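Side-chain contacts in homoserine kinase (Listeria monocytogenes, PDB 3HUL), which probably catalyses the ATP-dependent phosphorylation of L-homoserine to O-phospho-L-homoserine, a late step of threonine biosynthesis: residues D19-A24 with N192-A197; A92-I97 with D125-A130; A242-S245 with T250-V253. One frame throughout, in Å; residues are numbered along the deposited sequence.

Interaction 1: residues D19-A24 with N192-A197; sequences DSCGLA and NVMIAA
With chi1 at -59°, C21 swings its SG anti to its own carbonyl carbon and out toward the helix, where the methyl ends of M194 and I195 wait. M194 runs out extended, CG anti to the backbone N, and then bends at chi3 (77°), which turns its CE toward the cysteine. I195 offers CD1. SG therefore meets two methyl groups, I195 CD1 at 4.0 Å and M194 CE at 4.1 Å. The two methyls, M194 CE and I195 CD1, are themselves 5.3 Å apart, and the thiol sulfur rests across the groove between them. It is the methyl of M194, not its sulfur, that does the touching: M194 SD stays 5.9 Å from C21 SG.

In the GHMP kinase fold of this chain, the contact ties strand 21-25 of the large mixed sheet to helix 181-198. The backbones stay well apart, 9.0 Å between the CA atoms of C21 and I195, and apolar side chains bridge the interval. V137 and W135 of strand 135-141 also touch C21, while M209 and M210 pack on M194. A second subunit lies right beside it: S20 OG and the N192 amide each hydrogen-bond to the corresponding N192 and S20 of that neighbouring chain.

Interaction 2: residues A92-I97 with D125-A130; sequences AVVAGI and DNVAPA
Between 92-97 and 125-130 the CA atoms of V94 and V127 come nearest, 6.8 Å apart. One methyl carries the contact from the first helix. V94 chi1 of 171° sets CG1 anti to the backbone N, which turns CG2, anti to the carbonyl carbon, to face the other helix, and this branch reaches A130 CB at 3.9 Å and V127 CG1 at 4.1 Å. The two partners lie three residues apart, one helical turn on, so they present a single face, and V94 CG2 sits over the dip between them, where V127 CG1 and A130 CB are 5.5 Å apart.

V127 comes at V94 obliquely rather than head on. Its chi1 of -64° puts CG1 anti to the carbonyl carbon, facing V94, and tucks CG2 between the backbone N and carbonyl carbon. All three residues are buried, and the contact between them is purely van der Waals packing. The backbone of the second helix is held from within by A130 N bonding to N126 O at 3.1 Å.

Helix 88-103 begins in the glycine-rich segment predicted to bind ATP, the phosphate-loop motif of GHMP kinases, and V127 also rests on S90 at that end. A117 of helix 110-121 covers V127, I120 and E121 of the same helix pack on V93, helix 57-65 covers A92, and V7 of strand 3-12 lies against V94; beyond, N126 ND2 hydrogen-bonds to T10 OG1 of that strand.

Interaction 3: residues A242-S245 with T250-V253; sequences ACLS and TVLV
C243 and L252 form the hydrogen-bonded pair of this antiparallel hairpin and use both their N-H groups on each other: C243 N gives to L252 O at 2.8 Å, and L252 N to C243 O at 2.7 Å. Past the end of the strand, S245 N donates to T250 O at 2.9 Å, almost straight at hydrogen (178°) but tilted from the carbonyl plane. The outward groups of A242 are met by side chains, its N by E211 OE2 and its O by R231 NH2, while V251 and V253 bond onward to F160 and I158 in strand 156-161.

S245 OG stands anti to its backbone N and is hydrogen-bonded to T11 OG1 and G85 O, with L252 CD1 lying against it at 3.5 Å. By contrast T250 OG1 is buried without a polar partner; S245 CB is 3.5 Å from it. On the face bearing A242, L244 and V251, the L244 side chain lies obliquely over V251, CD2 to V251 CG2 3.9 Å.

The cross-strand hydrogen bonds are thus all main-chain, whereas the S245 hydroxyl, through G85, and the T250 backbone, through R84, both join this end of the hairpin to the predicted ATP-binding segment, and S245 OG also ties it to T11 of strand 3-12.

How the interactions relate
Along the chain, both segments of interaction 2 fall between those of interaction 1, and interaction 3 follows afterwards. Strand 21-25 is the meeting point: helix 181-198 packs on it through interaction 1, and helix 127-132 touches it too, with G22 C 3.6 Å from P129 CG. The centres of interactions 1 and 2 are about 18 Å apart. Interaction 3 belongs to the separate four-stranded antiparallel sheet, its centre about 15 Å from that of interaction 1 and about 20 Å from that of interaction 2, with about 7 Å between nearest atoms in each case. Interactions 2 and 3 both border the predicted ATP-binding segment, from different family regions, whereas interaction 1 adjoins the subunit interface.

Interaction 1: residues D19-A24 with N192-A197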
ATOM      1  N   ASP A  19     -12.137   3.873 -19.766  1.00 28.55           N
ATOM      2  CA  ASP A  19     -11.061   4.792 -20.163  1.00 28.25           C
ATOM      3  C   ASP A  19     -10.102   5.145 -18.990  1.00 27.67           C
ATOM      4  O   ASP A  19      -9.486   6.233 -18.959  1.00 27.57           O
ATOM      5  CB  ASP A  19     -11.616   6.073 -20.815  1.00 28.40           C
ATOM      6  CG  ASP A  19     -12.062   5.868 -22.267  1.00 30.47           C
ATOM      7  OD1 ASP A  19     -11.936   4.744 -22.821  1.00 29.90           O
ATOM      8  OD2 ASP A  19     -12.542   6.859 -22.866  1.00 32.72           O
ATOM      9  N   SER A  20      -9.973   4.227 -18.033  1.00 26.16           N
ATOM     10  CA  SER A  20      -9.217   4.519 -16.836  1.00 25.38           C
ATOM     11  C   SER A  20      -8.286   3.397 -16.379  1.00 24.85           C
ATOM     12  O   SER A  20      -7.079   3.621 -16.210  1.00 24.19           O
ATOM     13  CB  SER A  20     -10.157   4.939 -15.711  1.00 25.22           C
ATOM     14  OG  SER A  20      -9.406   5.188 -14.536  1.00 28.98           O
ATOM     15  N   CYS A  21      -8.845   2.210 -16.149  1.00 23.42           N
ATOM     16  CA  CYS A  21      -8.069   1.110 -15.597  1.00 23.77           C
ATOM     17  C   CYS A  21      -7.691   0.085 -16.673  1.00 22.93           C
ATOM     18  O   CYS A  21      -8.519  -0.310 -17.517  1.00 22.06           O
ATOM     19  CB  CYS A  21      -8.852   0.419 -14.462  1.00 24.42           C
ATOM     20  SG  CYS A  21      -9.294   1.535 -13.084  1.00 29.08           S
ATOM     21  N   GLY A  22      -6.447  -0.368 -16.612  1.00 22.18           N
ATOM     22  CA  GLY A  22      -5.974  -1.361 -17.547  1.00 21.60           C
ATOM     23  C   GLY A  22      -4.774  -2.081 -16.998  1.00 21.59           C
ATOM     24  O   GLY A  22      -4.136  -1.612 -16.045  1.00 21.33           O
ATOM     25  N   LEU A  23      -4.429  -3.184 -17.646  1.00 21.15           N
ATOM     26  CA  LEU A  23      -3.559  -4.194 -17.060  1.00 22.71           C
ATOM     27  C   LEU A  23      -2.775  -4.851 -18.186  1.00 22.11           C
ATOM     28  O   LEU A  23      -3.382  -5.277 -19.179  1.00 22.75           O
ATOM     29  CB  LEU A  23      -4.421  -5.229 -16.287  1.00 22.66           C
ATOM     30  CG  LEU A  23      -3.812  -6.439 -15.550  1.00 25.72           C
ATOM     31  CD1 LEU A  23      -2.897  -5.991 -14.400  1.00 26.07           C
ATOM     32  CD2 LEU A  23      -4.919  -7.297 -14.982  1.00 25.43           C
ATOM     33  N   ALA A  24      -1.449  -4.894 -18.046  1.00 21.70           N
ATOM     34  CA  ALA A  24      -0.572  -5.505 -19.042  1.00 22.18           C
ATOM     35  C   ALA A  24      -0.584  -7.010 -18.863  1.00 22.66           C
ATOM     36  O   ALA A  24      -0.675  -7.492 -17.742  1.00 22.89           O
ATOM     37  CB  ALA A  24       0.885  -4.947 -18.955  1.00 20.80           C
ATOM     38  N   ASN A 192     -14.361   2.973  -7.941  1.00 18.99           N
ATOM     39  CA  ASN A 192     -13.664   3.381  -6.701  1.00 18.18           C
ATOM     40  C   ASN A 192     -13.528   2.198  -5.743  1.00 17.43           C
ATOM     41  O   ASN A 192     -12.444   1.916  -5.251  1.00 16.75           O
ATOM     42  CB  ASN A 192     -14.420   4.480  -5.968  1.00 17.55           C
ATOM     43  CG  ASN A 192     -14.508   5.764  -6.735  1.00 19.66           C
ATOM     44  OD1 ASN A 192     -13.850   5.951  -7.763  1.00 23.34           O
ATOM     45  ND2 ASN A 192     -15.301   6.703  -6.206  1.00 19.49           N
ATOM     46  N   VAL A 193     -14.638   1.508  -5.492  1.00 17.22           N
ATOM     47  CA  VAL A 193     -14.642   0.347  -4.611  1.00 18.27           C
ATOM     48  C   VAL A 193     -13.757  -0.789  -5.156  1.00 18.22           C
ATOM     49  O   VAL A 193     -12.972  -1.389  -4.412  1.00 19.44           O
ATOM     50  CB  VAL A 193     -16.095  -0.138  -4.311  1.00 18.35           C
ATOM     51  CG1 VAL A 193     -16.073  -1.472  -3.540  1.00 17.23           C
ATOM     52  CG2 VAL A 193     -16.822   0.909  -3.485  1.00 18.32           C
ATOM     53  N   MET A 194     -13.844  -1.042  -6.462  1.00 18.81           N
ATOM     54  CA  MET A 194     -13.024  -2.060  -7.129  1.00 18.10           C
ATOM     55  C   MET A 194     -11.559  -1.757  -6.860  1.00 17.93           C
ATOM     56  O   MET A 194     -10.819  -2.639  -6.418  1.00 18.20           O
ATOM     57  CB  MET A 194     -13.277  -2.077  -8.634  1.00 17.62           C
ATOM     58  CG  MET A 194     -12.412  -3.078  -9.434  1.00 19.86           C
ATOM     59  SD  MET A 194     -12.614  -3.014 -11.251  1.00 13.98           S
ATOM     60  CE  MET A 194     -11.677  -1.552 -11.679  1.00 18.73           C
ATOM     61  N   ILE A 195     -11.137  -0.516  -7.116  1.00 17.34           N
ATOM     62  CA  ILE A 195      -9.747  -0.121  -6.876  1.00 17.16           C
ATOM     63  C   ILE A 195      -9.363  -0.285  -5.387  1.00 17.27           C
ATOM     64  O   ILE A 195      -8.355  -0.890  -5.054  1.00 17.23           O
ATOM     65  CB  ILE A 195      -9.478   1.347  -7.341  1.00 17.41           C
ATOM     66  CG1 ILE A 195      -9.585   1.476  -8.866  1.00 17.27           C
ATOM     67  CG2 ILE A 195      -8.147   1.829  -6.856  1.00 16.37           C
ATOM     68  CD1 ILE A 195      -9.942   2.910  -9.339  1.00 13.60           C
ATOM     69  N   ALA A 196     -10.184   0.237  -4.488  1.00 17.53           N
ATOM     70  CA  ALA A 196      -9.900   0.100  -3.062  1.00 17.74           C
ATOM     71  C   ALA A 196      -9.812  -1.379  -2.615  1.00 17.92           C
ATOM     72  O   ALA A 196      -8.983  -1.738  -1.777  1.00 18.07           O
ATOM     73  CB  ALA A 196     -10.947   0.826  -2.255  1.00 17.39           C
ATOM     74  N   ALA A 197     -10.649  -2.237  -3.184  1.00 17.58           N
ATOM     75  CA  ALA A 197     -10.681  -3.648  -2.776  1.00 17.84           C
ATOM     76  C   ALA A 197      -9.458  -4.393  -3.239  1.00 18.12           C
ATOM     77  O   ALA A 197      -8.950  -5.277  -2.521  1.00 18.52           O
ATOM     78  CB  ALA A 197     -12.004  -4.352  -3.271  1.00 17.59           C
TER

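Interaction 2: residues A92-I97 with D125-A130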
ATOM      1  N   ALA A  92       1.016  -1.693 -30.975  1.00 25.38           N
ATOM      2  CA  ALA A  92       1.655  -1.236 -32.211  1.00 26.22           C
ATOM      3  C   ALA A  92       2.007   0.247 -32.123  1.00 26.32           C
ATOM      4  O   ALA A  92       3.121   0.646 -32.496  1.00 27.78           O
ATOM      5  CB  ALA A  92       0.783  -1.576 -33.481  1.00 25.80           C
ATOM      6  N   VAL A  93       1.093   1.056 -31.588  1.00 25.80           N
ATOM      7  CA  VAL A  93       1.344   2.476 -31.383  1.00 25.59           C
ATOM      8  C   VAL A  93       2.543   2.694 -30.428  1.00 26.07           C
ATOM      9  O   VAL A  93       3.483   3.421 -30.740  1.00 25.97           O
ATOM     10  CB  VAL A  93       0.094   3.202 -30.830  1.00 26.43           C
ATOM     11  CG1 VAL A  93       0.472   4.605 -30.332  1.00 25.87           C
ATOM     12  CG2 VAL A  93      -1.055   3.255 -31.890  1.00 25.57           C
ATOM     13  N   VAL A  94       2.512   2.029 -29.281  1.00 25.25           N
ATOM     14  CA  VAL A  94       3.645   2.071 -28.349  1.00 24.99           C
ATOM     15  C   VAL A  94       4.956   1.605 -29.010  1.00 24.68           C
ATOM     16  O   VAL A  94       5.989   2.204 -28.804  1.00 25.02           O
ATOM     17  CB  VAL A  94       3.326   1.260 -27.063  1.00 25.23           C
ATOM     18  CG1 VAL A  94       4.585   1.096 -26.158  1.00 24.10           C
ATOM     19  CG2 VAL A  94       2.156   1.905 -26.336  1.00 23.42           C
ATOM     20  N   ALA A  95       4.901   0.547 -29.798  1.00 25.08           N
ATOM     21  CA  ALA A  95       6.081   0.066 -30.519  1.00 26.28           C
ATOM     22  C   ALA A  95       6.658   1.108 -31.499  1.00 27.06           C
ATOM     23  O   ALA A  95       7.883   1.250 -31.609  1.00 28.16           O
ATOM     24  CB  ALA A  95       5.756  -1.223 -31.239  1.00 25.35           C
ATOM     25  N   GLY A  96       5.779   1.847 -32.181  1.00 27.31           N
ATOM     26  CA  GLY A  96       6.192   2.915 -33.078  1.00 28.13           C
ATOM     27  C   GLY A  96       6.827   4.060 -32.341  1.00 28.75           C
ATOM     28  O   GLY A  96       7.797   4.658 -32.807  1.00 29.02           O
ATOM     29  N   ILE A  97       6.282   4.375 -31.175  1.00 29.20           N
ATOM     30  CA  ILE A  97       6.889   5.374 -30.319  1.00 29.69           C
ATOM     31  C   ILE A  97       8.311   4.954 -29.906  1.00 30.34           C
ATOM     32  O   ILE A  97       9.242   5.767 -29.944  1.00 30.02           O
ATOM     33  CB  ILE A  97       6.010   5.640 -29.114  1.00 29.91           C
ATOM     34  CG1 ILE A  97       4.714   6.322 -29.574  1.00 30.01           C
ATOM     35  CG2 ILE A  97       6.723   6.507 -28.082  1.00 29.25           C
ATOM     36  CD1 ILE A  97       3.591   6.295 -28.502  1.00 30.04           C
ATOM     37  N   ASP A 125      -5.947   3.810 -21.266  1.00 27.58           N
ATOM     38  CA  ASP A 125      -6.019   2.583 -20.459  1.00 26.82           C
ATOM     39  C   ASP A 125      -5.485   1.291 -21.084  1.00 26.71           C
ATOM     40  O   ASP A 125      -5.311   0.294 -20.376  1.00 27.02           O
ATOM     41  CB  ASP A 125      -7.387   2.413 -19.772  1.00 26.92           C
ATOM     42  CG  ASP A 125      -8.580   2.485 -20.744  1.00 27.93           C
ATOM     43  OD1 ASP A 125      -8.554   3.250 -21.737  1.00 27.31           O
ATOM     44  OD2 ASP A 125      -9.577   1.778 -20.481  1.00 30.67           O
ATOM     45  N   ASN A 126      -5.217   1.297 -22.392  1.00 25.69           N
ATOM     46  CA  ASN A 126      -4.318   0.292 -22.959  1.00 25.37           C
ATOM     47  C   ASN A 126      -2.874   0.760 -22.898  1.00 25.03           C
ATOM     48  O   ASN A 126      -2.023   0.017 -22.404  1.00 24.64           O
ATOM     49  CB  ASN A 126      -4.674  -0.102 -24.391  1.00 24.85           C
ATOM     50  CG  ASN A 126      -6.012  -0.811 -24.485  1.00 27.10           C
ATOM     51  OD1 ASN A 126      -7.009  -0.181 -24.828  1.00 28.77           O
ATOM     52  ND2 ASN A 126      -6.045  -2.125 -24.173  1.00 23.91           N
ATOM     53  N   VAL A 127      -2.614   1.983 -23.390  1.00 24.75           N
ATOM     54  CA  VAL A 127      -1.247   2.472 -23.601  1.00 24.35           C
ATOM     55  C   VAL A 127      -0.410   2.719 -22.341  1.00 23.93           C
ATOM     56  O   VAL A 127       0.794   2.484 -22.344  1.00 24.07           O
ATOM     57  CB  VAL A 127      -1.176   3.719 -24.570  1.00 25.11           C
ATOM     58  CG1 VAL A 127      -1.656   3.342 -25.989  1.00 25.38           C
ATOM     59  CG2 VAL A 127      -1.926   4.938 -24.022  1.00 21.80           C
ATOM     60  N   ALA A 128      -1.026   3.184 -21.261  1.00 23.18           N
ATOM     61  CA  ALA A 128      -0.255   3.422 -20.050  1.00 22.15           C
ATOM     62  C   ALA A 128       0.300   2.081 -19.493  1.00 21.99           C
ATOM     63  O   ALA A 128       1.502   1.963 -19.281  1.00 21.77           O
ATOM     64  CB  ALA A 128      -1.093   4.195 -18.996  1.00 22.50           C
ATOM     65  N   PRO A 129      -0.562   1.057 -19.301  1.00 21.16           N
ATOM     66  CA  PRO A 129       0.024  -0.234 -18.884  1.00 21.30           C
ATOM     67  C   PRO A 129       0.969  -0.863 -19.942  1.00 22.26           C
ATOM     68  O   PRO A 129       1.898  -1.577 -19.566  1.00 23.41           O
ATOM     69  CB  PRO A 129      -1.201  -1.131 -18.595  1.00 20.83           C
ATOM     70  CG  PRO A 129      -2.371  -0.430 -19.123  1.00 20.09           C
ATOM     71  CD  PRO A 129      -2.038   1.024 -19.339  1.00 20.76           C
ATOM     72  N   ALA A 130       0.765  -0.587 -21.239  1.00 21.53           N
ATOM     73  CA  ALA A 130       1.707  -1.078 -22.253  1.00 21.95           C
ATOM     74  C   ALA A 130       3.095  -0.469 -22.043  1.00 21.76           C
ATOM     75  O   ALA A 130       4.104  -1.145 -22.191  1.00 22.58           O
ATOM     76  CB  ALA A 130       1.193  -0.809 -23.690  1.00 21.16           C
TER

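Interaction 3: residues A242-S245 with T250-V253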
ATOM      1  N   ALA A 242     -15.513 -12.995 -14.540  1.00 24.89           N
ATOM      2  CA  ALA A 242     -15.322 -13.176 -15.972  1.00 26.53           C
ATOM      3  C   ALA A 242     -15.893 -11.911 -16.625  1.00 27.51           C
ATOM      4  O   ALA A 242     -17.029 -11.516 -16.332  1.00 28.08           O
ATOM      5  CB  ALA A 242     -16.046 -14.457 -16.486  1.00 26.35           C
ATOM      6  N   CYS A 243     -15.092 -11.276 -17.477  1.00 28.35           N
ATOM      7  CA  CYS A 243     -15.462 -10.017 -18.106  1.00 30.74           C
ATOM      8  C   CYS A 243     -15.020  -9.993 -19.540  1.00 30.40           C
ATOM      9  O   CYS A 243     -14.005 -10.615 -19.907  1.00 30.68           O
ATOM     10  CB  CYS A 243     -14.733  -8.859 -17.414  1.00 31.03           C
ATOM     11  SG  CYS A 243     -14.949  -8.879 -15.662  1.00 38.32           S
ATOM     12  N   LEU A 244     -15.740  -9.237 -20.353  1.00 30.31           N
ATOM     13  CA  LEU A 244     -15.145  -8.780 -21.603  1.00 30.48           C
ATOM     14  C   LEU A 244     -13.823  -8.050 -21.340  1.00 29.55           C
ATOM     15  O   LEU A 244     -13.688  -7.303 -20.355  1.00 28.69           O
ATOM     16  CB  LEU A 244     -16.106  -7.900 -22.390  1.00 30.53           C
ATOM     17  CG  LEU A 244     -17.310  -8.650 -22.944  1.00 32.85           C
ATOM     18  CD1 LEU A 244     -18.329  -7.617 -23.467  1.00 35.15           C
ATOM     19  CD2 LEU A 244     -16.887  -9.631 -24.036  1.00 33.13           C
ATOM     20  N   SER A 245     -12.845  -8.330 -22.197  1.00 29.13           N
ATOM     21  CA  SER A 245     -11.599  -7.584 -22.250  1.00 29.13           C
ATOM     22  C   SER A 245     -11.808  -6.341 -23.129  1.00 29.78           C
ATOM     23  O   SER A 245     -12.079  -6.464 -24.325  1.00 29.69           O
ATOM     24  CB  SER A 245     -10.512  -8.472 -22.837  1.00 28.51           C
ATOM     25  OG  SER A 245      -9.253  -7.848 -22.751  1.00 27.40           O
ATOM     26  N   THR A 250     -12.748 -10.809 -26.818  1.00 29.92           N
ATOM     27  CA  THR A 250     -12.249 -11.799 -25.854  1.00 29.69           C
ATOM     28  C   THR A 250     -12.856 -11.600 -24.469  1.00 28.64           C
ATOM     29  O   THR A 250     -13.226 -10.478 -24.100  1.00 28.20           O
ATOM     30  CB  THR A 250     -10.696 -12.037 -25.815  1.00 30.10           C
ATOM     31  OG1 THR A 250     -10.110 -11.435 -24.654  1.00 34.28           O
ATOM     32  CG2 THR A 250     -10.030 -11.624 -27.034  1.00 26.90           C
ATOM     33  N   VAL A 251     -13.019 -12.721 -23.762  1.00 28.20           N
ATOM     34  CA  VAL A 251     -13.533 -12.764 -22.407  1.00 27.00           C
ATOM     35  C   VAL A 251     -12.357 -13.205 -21.535  1.00 27.44           C
ATOM     36  O   VAL A 251     -11.603 -14.134 -21.892  1.00 26.57           O
ATOM     37  CB  VAL A 251     -14.721 -13.747 -22.261  1.00 27.86           C
ATOM     38  CG1 VAL A 251     -15.153 -13.901 -20.794  1.00 28.45           C
ATOM     39  CG2 VAL A 251     -15.934 -13.296 -23.099  1.00 27.21           C
ATOM     40  N   LEU A 252     -12.160 -12.484 -20.430  1.00 26.81           N
ATOM     41  CA  LEU A 252     -11.155 -12.853 -19.447  1.00 26.28           C
ATOM     42  C   LEU A 252     -11.783 -13.355 -18.162  1.00 25.26           C
ATOM     43  O   LEU A 252     -12.762 -12.788 -17.667  1.00 25.16           O
ATOM     44  CB  LEU A 252     -10.201 -11.687 -19.141  1.00 26.10           C
ATOM     45  CG  LEU A 252      -9.345 -11.166 -20.287  1.00 28.43           C
ATOM     46  CD1 LEU A 252      -8.777  -9.794 -19.927  1.00 30.65           C
ATOM     47  CD2 LEU A 252      -8.212 -12.133 -20.684  1.00 30.93           C
ATOM     48  N   VAL A 253     -11.200 -14.426 -17.630  1.00 23.99           N
ATOM     49  CA  VAL A 253     -11.589 -14.963 -16.357  1.00 23.07           C
ATOM     50  C   VAL A 253     -10.448 -14.608 -15.416  1.00 23.14           C
ATOM     51  O   VAL A 253      -9.296 -14.893 -15.692  1.00 23.09           O
ATOM     52  CB  VAL A 253     -11.773 -16.510 -16.417  1.00 23.48           C
ATOM     53  CG1 VAL A 253     -11.982 -17.130 -15.012  1.00 22.23           C
ATOM     54  CG2 VAL A 253     -12.935 -16.905 -17.380  1.00 22.89           C
TER